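Geranylgeranyl pyrophosphate synthetase (Pyrococcus horikoshii, PDB 1WY0) probably condenses isopentenyl pyrophosphate with allylic pyrophosphates to build the twenty-carbon chain of geranylgeranyl pyrophosphate. Local coordinates at residues A184-G189 with S204-N209; E197-A202 with L318-K323; R32-A37 with V107-L112. All blocks are in the same frame, centred on the assembly; numbering follows the deposited sequence.

Contact 1: residues A184-G189 with S204-N209; sequences ASAKVG and SSWGRN
A186 packs against G207 where two helical segments run almost antiparallel. Their axes come within 7.4 Å at an angle of 162°. A186 CB lies 4.3 Å from G207 CA. This part is tight: G207 has no side chain here, which lets A186 CB come in close over its CA. The same A186 CB approaches the indole of W206 at the ring edge, close to the ring plane, 4.2 Å from W206 CE3. The indole nitrogen is held elsewhere, by N315.

The backbones are also close at K187 and S204, and K187 CB is 3.4 Å from S204 OG. The open side is the outer part of the partly exposed K187 chain, from CG to NZ. K187 CG stands anti to the backbone N (chi1 173°), which lays the chain alongside S204. The chain bends further out, and K187 NZ ends 3.5 Å from S204 OG. No hydrogen bond is assigned between them; the hydroxyl is bonded to I200 O. An alanine in place of K187 would remove the aliphatic arm beside S204 and would probably leave that hydroxyl less shielded.

The two segments belong to consecutive helices, 167-193 and 197-224, which form a helical hairpin. Helix 132-159 packs on A184, K187 and V188. Helix 49-57 touches S185, A186 and W206, and helix 299-315 meets W206 and N209.

Contact 2: residues E197-A202 with L318-K323; sequences EEYIKA and LRILPK
L321 N donates to L318 O at 2.9 Å and closes a tight turn. The turn presents I320, L321 and P322 to Y199, and L318 and L321 to A202. Everything across the contact is apolar or van der Waals packing.

Y199 carries most of it. Its CG lies anti to the carbonyl carbon (chi1 -69°), and from there the ring reaches out to the turn. L321 sits over one face of that ring, with L321 CD1 3.8 Å from Y199 CD2. The two side chains cross obliquely. P322 meets the phenol end at about a right angle, its CD 3.8 Å from Y199 OH. The backbone also takes part: I320 O comes within 3.7 Å of Y199 CE2. I320 CG2 adds a lighter touch at 4.2 Å from Y199 CD2. Three successive residues touch the ring, which probably limits its swing on that side.

One turn further along the helix, A202 CB lies 4.0 Å from L321 CD1. L321 CD1 therefore touches both Y199 and A202. L318 completes the row, with its CD2 in van der Waals contact 4.1 Å from A202 O.

Both sides are secured from outside. N196 OD1 accepts from the backbone N of E198 and of Y199 at the start of the helix, and E197 pairs with R137. On the other side, R327 donates to L321 O, and A60 and V61 pack on L321.

In this all-helical prenyltransferase fold, the loop linking helix 299-315 and helix 325-336 packs against the first turns of helix 197-224.

Contact 3: residues R32-A37 with V107-L112; sequences RVLYEA and VNMAIL
At the crossing of helix 32-40 with the start of helix 107-126, M109 reaches over to V33, L34 and A37. The segment axes are 9.4 Å apart and cross at -70°. M109 CG, anti to the backbone N (chi1 -172°), carries the chain toward helix 32-40. The chain then bends at its next two torsions, which turns the thioether along the facing helix. M109 SD rests 4.0 Å from L34 CA, and M109 CE touches V33 CG1 at 4.1 Å. Nearer its root, M109 CG meets A37 CB at 4.3 Å.

This is packing within the all-helical prenyl synthase fold, at the subunit interface. L157 of the second subunit packs on M109 and E158 of that subunit on V33.

L34 also reaches L112. L34 CD1 lies 4.0 Å from L112 CB and 3.9 Å from L112 O, while L116 packs on L34 one turn further along. L112 also touches M89 of the second subunit, and its side chain lies about 4 Å from a bound mercury ion.

Contacts 1 and 2 are neighbours, with centres about 11 Å apart, and both use helix 197-224. They touch directly: W206 CD1 meets L318 CD1 at 3.5 Å, and K187 CG meets I200 CG2 at 4.0 Å. Contact 3 is remote, its centre about 31 Å from that of contact 1 and about 41 Å from that of contact 2. Contact 3 faces the second subunit; no other chain of the assembly touches contacts 1 and 2. By family resemblance, the aspartate-rich motifs that probably bind the substrate diphosphates through magnesium ions lie on helices 69-90 and 197-224. The 107-112 segment of contact 3 packs against the first helix, and contacts 1 and 2 hold the N-terminal part of the second.

Contact 1: residues A184-G189 with S204-N209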
ATOM      1  N   ALA A 184      -3.368   4.308 -17.699  1.00 38.04           N
ATOM      2  CA  ALA A 184      -4.520   4.491 -16.830  1.00 36.35           C
ATOM      3  C   ALA A 184      -4.931   5.954 -16.749  1.00 36.37           C
ATOM      4  O   ALA A 184      -6.110   6.261 -16.646  1.00 35.85           O
ATOM      5  CB  ALA A 184      -4.214   3.967 -15.444  1.00 35.56           C
ATOM      6  N   SER A 185      -3.951   6.851 -16.781  1.00 36.03           N
ATOM      7  CA  SER A 185      -4.211   8.280 -16.722  1.00 38.31           C
ATOM      8  C   SER A 185      -5.086   8.704 -17.906  1.00 38.97           C
ATOM      9  O   SER A 185      -6.125   9.342 -17.732  1.00 39.60           O
ATOM     10  CB  SER A 185      -2.891   9.059 -16.761  1.00 39.46           C
ATOM     11  OG  SER A 185      -2.050   8.715 -15.676  1.00 42.19           O
ATOM     12  N   ALA A 186      -4.654   8.351 -19.108  1.00 40.13           N
ATOM     13  CA  ALA A 186      -5.424   8.686 -20.303  1.00 40.81           C
ATOM     14  C   ALA A 186      -6.757   7.937 -20.348  1.00 42.76           C
ATOM     15  O   ALA A 186      -7.813   8.492 -20.625  1.00 43.31           O
ATOM     16  CB  ALA A 186      -4.589   8.324 -21.531  1.00 39.30           C
ATOM     17  N   LYS A 187      -6.676   6.618 -20.100  1.00 44.11           N
ATOM     18  CA  LYS A 187      -7.875   5.793 -20.179  1.00 45.63           C
ATOM     19  C   LYS A 187      -8.965   6.261 -19.211  1.00 46.45           C
ATOM     20  O   LYS A 187     -10.154   6.208 -19.493  1.00 47.45           O
ATOM     21  CB  LYS A 187      -7.476   4.350 -19.870  1.00 46.15           C
ATOM     22  CG  LYS A 187      -8.689   3.429 -19.755  1.00 46.96           C
ATOM     23  CD  LYS A 187      -8.288   1.959 -19.625  1.00 46.89           C
ATOM     24  CE  LYS A 187      -9.138   1.038 -20.504  1.00 47.33           C
ATOM     25  NZ  LYS A 187      -8.267   0.220 -21.344  1.00 46.84           N
ATOM     26  N   VAL A 188      -8.526   6.690 -18.011  1.00 46.86           N
ATOM     27  CA  VAL A 188      -9.494   7.162 -17.028  1.00 46.04           C
ATOM     28  C   VAL A 188     -10.051   8.536 -17.403  1.00 48.18           C
ATOM     29  O   VAL A 188     -11.163   8.903 -17.041  1.00 48.06           O
ATOM     30  CB  VAL A 188      -8.808   7.235 -15.663  1.00 45.82           C
ATOM     31  CG1 VAL A 188      -9.564   8.209 -14.759  1.00 43.29           C
ATOM     32  CG2 VAL A 188      -8.792   5.864 -15.015  1.00 44.40           C
ATOM     33  N   GLY A 189      -9.245   9.298 -18.129  1.00 49.53           N
ATOM     34  CA  GLY A 189      -9.687  10.605 -18.564  1.00 51.67           C
ATOM     35  C   GLY A 189     -10.854  10.393 -19.504  1.00 52.59           C
ATOM     36  O   GLY A 189     -11.938  10.934 -19.292  1.00 52.69           O
ATOM     37  N   SER A 204      -5.847   5.113 -24.362  1.00 46.54           N
ATOM     38  CA  SER A 204      -5.103   4.101 -23.624  1.00 46.16           C
ATOM     39  C   SER A 204      -3.789   3.761 -24.316  1.00 47.08           C
ATOM     40  O   SER A 204      -2.745   3.685 -23.669  1.00 47.47           O
ATOM     41  CB  SER A 204      -5.935   2.827 -23.496  1.00 45.10           C
ATOM     42  OG  SER A 204      -7.245   3.108 -23.039  1.00 45.71           O
ATOM     43  N   SER A 205      -3.855   3.555 -25.632  1.00 46.38           N
ATOM     44  CA  SER A 205      -2.685   3.207 -26.438  1.00 46.45           C
ATOM     45  C   SER A 205      -1.647   4.321 -26.439  1.00 45.07           C
ATOM     46  O   SER A 205      -0.441   4.071 -26.496  1.00 44.33           O
ATOM     47  CB  SER A 205      -3.116   2.916 -27.873  1.00 47.91           C
ATOM     48  OG  SER A 205      -3.642   4.090 -28.468  1.00 50.72           O
ATOM     49  N   TRP A 206      -2.134   5.551 -26.386  1.00 43.60           N
ATOM     50  CA  TRP A 206      -1.270   6.726 -26.321  1.00 43.58           C
ATOM     51  C   TRP A 206      -0.565   6.839 -24.966  1.00 41.74           C
ATOM     52  O   TRP A 206       0.598   7.203 -24.864  1.00 42.24           O
ATOM     53  CB  TRP A 206      -2.134   7.962 -26.567  1.00 42.39           C
ATOM     54  CG  TRP A 206      -1.320   9.189 -26.457  1.00 43.53           C
ATOM     55  CD1 TRP A 206      -0.652   9.859 -27.506  1.00 42.41           C
ATOM     56  CD2 TRP A 206      -1.102   9.977 -25.261  1.00 43.59           C
ATOM     57  NE1 TRP A 206      -0.039  10.999 -27.092  1.00 42.74           N
ATOM     58  CE2 TRP A 206      -0.310  11.091 -25.635  1.00 43.67           C
ATOM     59  CE3 TRP A 206      -1.496   9.830 -23.931  1.00 45.21           C
ATOM     60  CZ2 TRP A 206       0.064  12.023 -24.684  1.00 45.72           C
ATOM     61  CZ3 TRP A 206      -1.121  10.767 -22.981  1.00 44.05           C
ATOM     62  CH2 TRP A 206      -0.329  11.865 -23.360  1.00 44.42           C
ATOM     63  N   GLY A 207      -1.331   6.553 -23.894  1.00 40.74           N
ATOM     64  CA  GLY A 207      -0.750   6.623 -22.555  1.00 40.30           C
ATOM     65  C   GLY A 207       0.310   5.538 -22.353  1.00 39.05           C
ATOM     66  O   GLY A 207       1.384   5.758 -21.808  1.00 38.18           O
ATOM     67  N   ARG A 208      -0.049   4.318 -22.784  1.00 39.49           N
ATOM     68  CA  ARG A 208       0.886   3.207 -22.670  1.00 40.36           C
ATOM     69  C   ARG A 208       2.217   3.526 -23.356  1.00 41.32           C
ATOM     70  O   ARG A 208       3.297   3.355 -22.805  1.00 40.78           O
ATOM     71  CB  ARG A 208       0.242   1.986 -23.325  1.00 41.61           C
ATOM     72  CG  ARG A 208       0.921   0.679 -22.922  1.00 45.45           C
ATOM     73  CD  ARG A 208       1.005   0.526 -21.401  1.00 49.57           C
ATOM     74  NE  ARG A 208       0.996  -0.891 -21.027  1.00 52.60           N
ATOM     75  CZ  ARG A 208       0.067  -1.288 -20.139  1.00 52.69           C
ATOM     76  NH1 ARG A 208      -0.802  -0.419 -19.654  1.00 53.20           N
ATOM     77  NH2 ARG A 208       0.061  -2.553 -19.713  1.00 55.30           N
ATOM     78  N   ASN A 209       2.103   3.977 -24.620  1.00 39.90           N
ATOM     79  CA  ASN A 209       3.295   4.250 -25.415  1.00 40.11           C
ATOM     80  C   ASN A 209       4.106   5.427 -24.865  1.00 39.53           C
ATOM     81  O   ASN A 209       5.330   5.428 -24.864  1.00 40.01           O
ATOM     82  CB  ASN A 209       2.844   4.558 -26.842  1.00 41.15           C
ATOM     83  CG  ASN A 209       2.735   3.274 -27.620  1.00 43.21           C
ATOM     84  OD1 ASN A 209       3.723   2.606 -27.910  1.00 45.30           O
ATOM     85  ND2 ASN A 209       1.484   2.927 -27.971  1.00 43.71           N
TER

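Contact 2: residues E197-A202 with L318-K323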
ATOM      1  N   GLU A 197     -15.890   3.623 -27.083  1.00 66.21           N
ATOM      2  CA  GLU A 197     -14.833   2.654 -26.822  1.00 66.58           C
ATOM      3  C   GLU A 197     -13.653   2.792 -27.788  1.00 66.74           C
ATOM      4  O   GLU A 197     -12.583   2.232 -27.591  1.00 67.16           O
ATOM      5  CB  GLU A 197     -15.432   1.252 -26.934  1.00 66.56           C
ATOM      6  CG  GLU A 197     -16.422   0.950 -25.809  1.00 66.68           C
ATOM      7  CD  GLU A 197     -15.731   1.121 -24.476  1.00 67.57           C
ATOM      8  OE1 GLU A 197     -14.591   0.700 -24.348  1.00 66.33           O
ATOM      9  OE2 GLU A 197     -16.348   1.673 -23.567  1.00 66.85           O
ATOM     10  N   GLU A 198     -13.888   3.531 -28.889  1.00 66.88           N
ATOM     11  CA  GLU A 198     -12.806   3.698 -29.851  1.00 66.44           C
ATOM     12  C   GLU A 198     -11.837   4.790 -29.400  1.00 65.11           C
ATOM     13  O   GLU A 198     -10.631   4.723 -29.604  1.00 64.52           O
ATOM     14  CB  GLU A 198     -13.419   4.067 -31.202  1.00 67.93           C
ATOM     15  CG  GLU A 198     -12.694   3.401 -32.372  1.00 70.18           C
ATOM     16  CD  GLU A 198     -12.408   1.955 -32.035  1.00 71.41           C
ATOM     17  OE1 GLU A 198     -11.565   1.706 -31.184  1.00 72.17           O
ATOM     18  OE2 GLU A 198     -13.019   1.082 -32.648  1.00 72.07           O
ATOM     19  N   TYR A 199     -12.418   5.852 -28.807  1.00 63.64           N
ATOM     20  CA  TYR A 199     -11.584   6.884 -28.205  1.00 63.38           C
ATOM     21  C   TYR A 199     -10.718   6.292 -27.090  1.00 62.25           C
ATOM     22  O   TYR A 199      -9.502   6.433 -27.053  1.00 60.47           O
ATOM     23  CB  TYR A 199     -12.500   7.948 -27.596  1.00 64.70           C
ATOM     24  CG  TYR A 199     -13.224   8.710 -28.650  1.00 67.22           C
ATOM     25  CD1 TYR A 199     -14.260   9.568 -28.284  1.00 67.60           C
ATOM     26  CD2 TYR A 199     -12.846   8.621 -29.990  1.00 68.27           C
ATOM     27  CE1 TYR A 199     -14.901  10.338 -29.241  1.00 69.42           C
ATOM     28  CE2 TYR A 199     -13.496   9.384 -30.951  1.00 69.53           C
ATOM     29  CZ  TYR A 199     -14.522  10.236 -30.580  1.00 69.66           C
ATOM     30  OH  TYR A 199     -15.164  11.011 -31.529  1.00 70.90           O
ATOM     31  N   ILE A 200     -11.410   5.641 -26.134  1.00 60.71           N
ATOM     32  CA  ILE A 200     -10.717   5.088 -24.976  1.00 59.22           C
ATOM     33  C   ILE A 200      -9.557   4.171 -25.382  1.00 58.66           C
ATOM     34  O   ILE A 200      -8.489   4.168 -24.785  1.00 59.22           O
ATOM     35  CB  ILE A 200     -11.731   4.316 -24.129  1.00 58.90           C
ATOM     36  CG1 ILE A 200     -12.742   5.283 -23.504  1.00 57.12           C
ATOM     37  CG2 ILE A 200     -11.006   3.592 -22.981  1.00 59.51           C
ATOM     38  CD1 ILE A 200     -13.913   4.557 -22.837  1.00 57.06           C
ATOM     39  N   LYS A 201      -9.809   3.340 -26.410  1.00 57.57           N
ATOM     40  CA  LYS A 201      -8.752   2.445 -26.869  1.00 57.23           C
ATOM     41  C   LYS A 201      -7.591   3.218 -27.497  1.00 55.74           C
ATOM     42  O   LYS A 201      -6.454   2.766 -27.527  1.00 54.33           O
ATOM     43  CB  LYS A 201      -9.345   1.474 -27.891  1.00 59.85           C
ATOM     44  CG  LYS A 201      -8.578   0.151 -27.943  1.00 63.18           C
ATOM     45  CD  LYS A 201      -8.696  -0.531 -29.307  1.00 65.43           C
ATOM     46  CE  LYS A 201      -7.331  -0.792 -29.952  1.00 67.58           C
ATOM     47  NZ  LYS A 201      -7.176   0.056 -31.134  1.00 68.56           N
ATOM     48  N   ALA A 202      -7.940   4.408 -28.021  1.00 54.24           N
ATOM     49  CA  ALA A 202      -6.921   5.258 -28.619  1.00 50.99           C
ATOM     50  C   ALA A 202      -6.150   6.038 -27.548  1.00 49.38           C
ATOM     51  O   ALA A 202      -4.939   6.219 -27.615  1.00 48.53           O
ATOM     52  CB  ALA A 202      -7.627   6.226 -29.569  1.00 50.96           C
ATOM     53  N   LEU A 318      -4.111   9.146 -31.782  1.00 63.94           N
ATOM     54  CA  LEU A 318      -5.029  10.183 -31.306  1.00 65.53           C
ATOM     55  C   LEU A 318      -5.753  10.833 -32.488  1.00 66.79           C
ATOM     56  O   LEU A 318      -6.678  11.627 -32.353  1.00 67.12           O
ATOM     57  CB  LEU A 318      -4.222  11.236 -30.534  1.00 65.25           C
ATOM     58  CG  LEU A 318      -3.867  10.804 -29.109  1.00 64.62           C
ATOM     59  CD1 LEU A 318      -3.326  11.966 -28.268  1.00 64.21           C
ATOM     60  CD2 LEU A 318      -5.062  10.241 -28.341  1.00 63.56           C
ATOM     61  N   ARG A 319      -5.244  10.494 -33.687  1.00 67.68           N
ATOM     62  CA  ARG A 319      -5.862  10.946 -34.925  1.00 68.59           C
ATOM     63  C   ARG A 319      -7.375  10.712 -34.908  1.00 68.27           C
ATOM     64  O   ARG A 319      -8.163  11.433 -35.498  1.00 68.49           O
ATOM     65  CB  ARG A 319      -5.263  10.080 -36.025  1.00 69.56           C
ATOM     66  CG  ARG A 319      -4.701  10.881 -37.192  1.00 72.95           C
ATOM     67  CD  ARG A 319      -3.366  10.299 -37.669  1.00 74.97           C
ATOM     68  NE  ARG A 319      -2.493  11.365 -38.161  1.00 76.99           N
ATOM     69  CZ  ARG A 319      -1.813  12.078 -37.248  1.00 78.23           C
ATOM     70  NH1 ARG A 319      -1.928  11.795 -35.961  1.00 78.77           N
ATOM     71  NH2 ARG A 319      -1.029  13.080 -37.649  1.00 78.90           N
ATOM     72  N   ILE A 320      -7.754   9.621 -34.218  1.00 67.33           N
ATOM     73  CA  ILE A 320      -9.142   9.187 -34.210  1.00 66.90           C
ATOM     74  C   ILE A 320     -10.068  10.194 -33.512  1.00 66.20           C
ATOM     75  O   ILE A 320     -11.261  10.283 -33.778  1.00 66.62           O
ATOM     76  CB  ILE A 320      -9.182   7.849 -33.475  1.00 66.55           C
ATOM     77  CG1 ILE A 320      -8.421   6.787 -34.279  1.00 67.40           C
ATOM     78  CG2 ILE A 320     -10.634   7.383 -33.310  1.00 67.74           C
ATOM     79  CD1 ILE A 320      -8.977   6.609 -35.691  1.00 66.49           C
ATOM     80  N   LEU A 321      -9.479  10.930 -32.547  1.00 65.68           N
ATOM     81  CA  LEU A 321     -10.249  11.933 -31.821  1.00 64.72           C
ATOM     82  C   LEU A 321     -10.385  13.224 -32.627  1.00 64.62           C
ATOM     83  O   LEU A 321      -9.612  13.495 -33.537  1.00 63.41           O
ATOM     84  CB  LEU A 321      -9.530  12.219 -30.506  1.00 64.28           C
ATOM     85  CG  LEU A 321      -9.874  11.208 -29.419  1.00 63.96           C
ATOM     86  CD1 LEU A 321      -9.256   9.839 -29.686  1.00 63.39           C
ATOM     87  CD2 LEU A 321      -9.396  11.642 -28.030  1.00 63.37           C
ATOM     88  N   PRO A 322     -11.383  14.041 -32.274  1.00 65.26           N
ATOM     89  CA  PRO A 322     -11.604  15.297 -32.973  1.00 66.80           C
ATOM     90  C   PRO A 322     -10.461  16.279 -32.712  1.00 67.70           C
ATOM     91  O   PRO A 322      -9.655  16.117 -31.806  1.00 68.60           O
ATOM     92  CB  PRO A 322     -12.919  15.898 -32.488  1.00 66.25           C
ATOM     93  CG  PRO A 322     -13.694  14.810 -31.757  1.00 65.52           C
ATOM     94  CD  PRO A 322     -12.560  13.716 -31.475  1.00 64.74           C
ATOM     95  N   LYS A 323     -10.384  17.304 -33.583  1.00 68.19           N
ATOM     96  CA  LYS A 323      -9.413  18.353 -33.343  1.00 68.31           C
ATOM     97  C   LYS A 323      -9.876  19.306 -32.242  1.00 68.29           C
ATOM     98  O   LYS A 323     -10.956  19.882 -32.265  1.00 68.56           O
ATOM     99  CB  LYS A 323      -9.152  19.120 -34.644  1.00 68.90           C
ATOM    100  CG  LYS A 323      -7.989  20.104 -34.510  1.00 69.62           C
ATOM    101  CD  LYS A 323      -8.459  21.480 -34.041  1.00 69.60           C
ATOM    102  CE  LYS A 323      -7.334  22.520 -34.045  1.00 70.13           C
ATOM    103  NZ  LYS A 323      -7.783  23.730 -33.361  1.00 71.32           N
TER

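Contact 3: residues R32-A37 with V107-L112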
ATOM      1  N   ARG A  32       1.515  14.006  12.599  1.00 51.35           N
ATOM      2  CA  ARG A  32       2.185  14.903  11.656  1.00 50.35           C
ATOM      3  C   ARG A  32       3.395  14.243  10.979  1.00 47.98           C
ATOM      4  O   ARG A  32       3.587  14.322   9.770  1.00 50.53           O
ATOM      5  CB  ARG A  32       2.646  16.143  12.424  1.00 52.05           C
ATOM      6  CG  ARG A  32       1.670  17.310  12.310  1.00 55.99           C
ATOM      7  CD  ARG A  32       1.828  18.287  13.477  1.00 57.37           C
ATOM      8  NE  ARG A  32       0.905  19.416  13.333  1.00 58.86           N
ATOM      9  CZ  ARG A  32      -0.235  19.362  14.040  1.00 59.60           C
ATOM     10  NH1 ARG A  32      -0.478  18.326  14.824  1.00 59.26           N
ATOM     11  NH2 ARG A  32      -1.095  20.379  13.979  1.00 58.60           N
ATOM     12  N   VAL A  33       4.253  13.626  11.811  1.00 43.55           N
ATOM     13  CA  VAL A  33       5.432  12.973  11.252  1.00 42.24           C
ATOM     14  C   VAL A  33       5.066  12.067  10.071  1.00 38.95           C
ATOM     15  O   VAL A  33       5.790  11.935   9.091  1.00 40.00           O
ATOM     16  CB  VAL A  33       6.089  12.148  12.360  1.00 42.78           C
ATOM     17  CG1 VAL A  33       5.173  10.993  12.768  1.00 44.06           C
ATOM     18  CG2 VAL A  33       7.409  11.595  11.860  1.00 42.13           C
ATOM     19  N   LEU A  34       3.909  11.402  10.214  1.00 34.35           N
ATOM     20  CA  LEU A  34       3.415  10.566   9.129  1.00 33.12           C
ATOM     21  C   LEU A  34       2.921  11.422   7.962  1.00 32.21           C
ATOM     22  O   LEU A  34       3.126  11.103   6.797  1.00 30.47           O
ATOM     23  CB  LEU A  34       2.266   9.716   9.675  1.00 27.81           C
ATOM     24  CG  LEU A  34       1.501   8.991   8.567  1.00 28.58           C
ATOM     25  CD1 LEU A  34       2.331   7.884   7.917  1.00 26.54           C
ATOM     26  CD2 LEU A  34       0.221   8.330   9.073  1.00 24.57           C
ATOM     27  N   TYR A  35       2.221  12.521   8.302  1.00 31.12           N
ATOM     28  CA  TYR A  35       1.587  13.291   7.234  1.00 32.30           C
ATOM     29  C   TYR A  35       2.574  14.235   6.532  1.00 32.55           C
ATOM     30  O   TYR A  35       2.383  14.638   5.392  1.00 33.71           O
ATOM     31  CB  TYR A  35       0.440  14.099   7.843  1.00 31.30           C
ATOM     32  CG  TYR A  35      -0.828  13.330   7.742  1.00 31.75           C
ATOM     33  CD1 TYR A  35      -1.618  13.440   6.601  1.00 31.51           C
ATOM     34  CD2 TYR A  35      -1.232  12.491   8.781  1.00 31.91           C
ATOM     35  CE1 TYR A  35      -2.793  12.712   6.493  1.00 31.52           C
ATOM     36  CE2 TYR A  35      -2.413  11.770   8.678  1.00 31.76           C
ATOM     37  CZ  TYR A  35      -3.194  11.883   7.543  1.00 30.29           C
ATOM     38  OH  TYR A  35      -4.366  11.161   7.428  1.00 33.03           O
ATOM     39  N   GLU A  36       3.656  14.605   7.237  1.00 31.41           N
ATOM     40  CA  GLU A  36       4.691  15.393   6.577  1.00 34.42           C
ATOM     41  C   GLU A  36       5.589  14.500   5.725  1.00 33.46           C
ATOM     42  O   GLU A  36       6.084  14.878   4.671  1.00 36.62           O
ATOM     43  CB  GLU A  36       5.517  16.101   7.650  1.00 36.38           C
ATOM     44  CG  GLU A  36       5.443  17.622   7.527  1.00 43.09           C
ATOM     45  CD  GLU A  36       5.454  18.008   6.066  1.00 47.72           C
ATOM     46  OE1 GLU A  36       6.267  17.475   5.325  1.00 49.41           O
ATOM     47  OE2 GLU A  36       4.645  18.850   5.678  1.00 46.29           O
ATOM     48  N   ALA A  37       5.820  13.281   6.244  1.00 30.91           N
ATOM     49  CA  ALA A  37       6.560  12.299   5.466  1.00 30.02           C
ATOM     50  C   ALA A  37       5.830  11.976   4.162  1.00 28.54           C
ATOM     51  O   ALA A  37       6.407  11.950   3.084  1.00 27.81           O
ATOM     52  CB  ALA A  37       6.701  11.031   6.308  1.00 30.39           C
ATOM     53  N   VAL A 107      13.234   4.093   7.292  1.00 29.61           N
ATOM     54  CA  VAL A 107      12.572   3.136   6.421  1.00 29.46           C
ATOM     55  C   VAL A 107      11.147   2.776   6.855  1.00 28.84           C
ATOM     56  O   VAL A 107      10.237   2.730   6.027  1.00 27.59           O
ATOM     57  CB  VAL A 107      13.443   1.857   6.311  1.00 28.85           C
ATOM     58  CG1 VAL A 107      12.692   0.746   5.606  1.00 28.37           C
ATOM     59  CG2 VAL A 107      14.720   2.193   5.562  1.00 29.83           C
ATOM     60  N   ASN A 108      10.951   2.542   8.149  1.00 29.43           N
ATOM     61  CA  ASN A 108       9.631   2.179   8.661  1.00 29.00           C
ATOM     62  C   ASN A 108       8.590   3.266   8.426  1.00 28.35           C
ATOM     63  O   ASN A 108       7.501   2.980   7.937  1.00 28.33           O
ATOM     64  CB  ASN A 108       9.709   1.847  10.157  1.00 29.43           C
ATOM     65  CG  ASN A 108      10.561   0.603  10.444  1.00 32.14           C
ATOM     66  OD1 ASN A 108      10.933  -0.138   9.534  1.00 33.26           O
ATOM     67  ND2 ASN A 108      10.859   0.371  11.712  1.00 32.66           N
ATOM     68  N   MET A 109       8.908   4.509   8.778  1.00 28.50           N
ATOM     69  CA  MET A 109       7.961   5.594   8.577  1.00 27.82           C
ATOM     70  C   MET A 109       7.756   5.859   7.077  1.00 28.42           C
ATOM     71  O   MET A 109       6.680   6.288   6.657  1.00 27.77           O
ATOM     72  CB  MET A 109       8.442   6.864   9.283  1.00 28.45           C
ATOM     73  CG  MET A 109       7.400   7.998   9.292  1.00 28.45           C
ATOM     74  SD  MET A 109       5.853   7.516  10.128  1.00 32.09           S
ATOM     75  CE  MET A 109       6.471   7.256  11.843  1.00 32.25           C
ATOM     76  N   ALA A 110       8.780   5.588   6.273  1.00 26.13           N
ATOM     77  CA  ALA A 110       8.677   5.770   4.823  1.00 26.47           C
ATOM     78  C   ALA A 110       7.714   4.729   4.250  1.00 24.86           C
ATOM     79  O   ALA A 110       6.919   5.020   3.356  1.00 27.56           O
ATOM     80  CB  ALA A 110      10.045   5.623   4.182  1.00 24.51           C
ATOM     81  N   ILE A 111       7.787   3.507   4.757  1.00 24.86           N
ATOM     82  CA  ILE A 111       6.887   2.473   4.284  1.00 23.61           C
ATOM     83  C   ILE A 111       5.470   2.943   4.593  1.00 25.34           C
ATOM     84  O   ILE A 111       4.604   2.963   3.705  1.00 24.93           O
ATOM     85  CB  ILE A 111       7.139   1.152   4.996  1.00 23.99           C
ATOM     86  CG1 ILE A 111       8.417   0.517   4.470  1.00 22.71           C
ATOM     87  CG2 ILE A 111       5.957   0.224   4.800  1.00 24.69           C
ATOM     88  CD1 ILE A 111       8.910  -0.709   5.303  1.00 18.61           C
ATOM     89  N   LEU A 112       5.236   3.330   5.851  1.00 24.25           N
ATOM     90  CA  LEU A 112       3.919   3.814   6.259  1.00 26.78           C
ATOM     91  C   LEU A 112       3.436   5.023   5.457  1.00 26.64           C
ATOM     92  O   LEU A 112       2.250   5.123   5.178  1.00 26.11           O
ATOM     93  CB  LEU A 112       3.906   4.179   7.742  1.00 28.32           C
ATOM     94  CG  LEU A 112       3.772   2.994   8.694  1.00 31.76           C
ATOM     95  CD1 LEU A 112       3.642   3.522  10.094  1.00 31.50           C
ATOM     96  CD2 LEU A 112       2.533   2.135   8.321  1.00 32.23           C
TER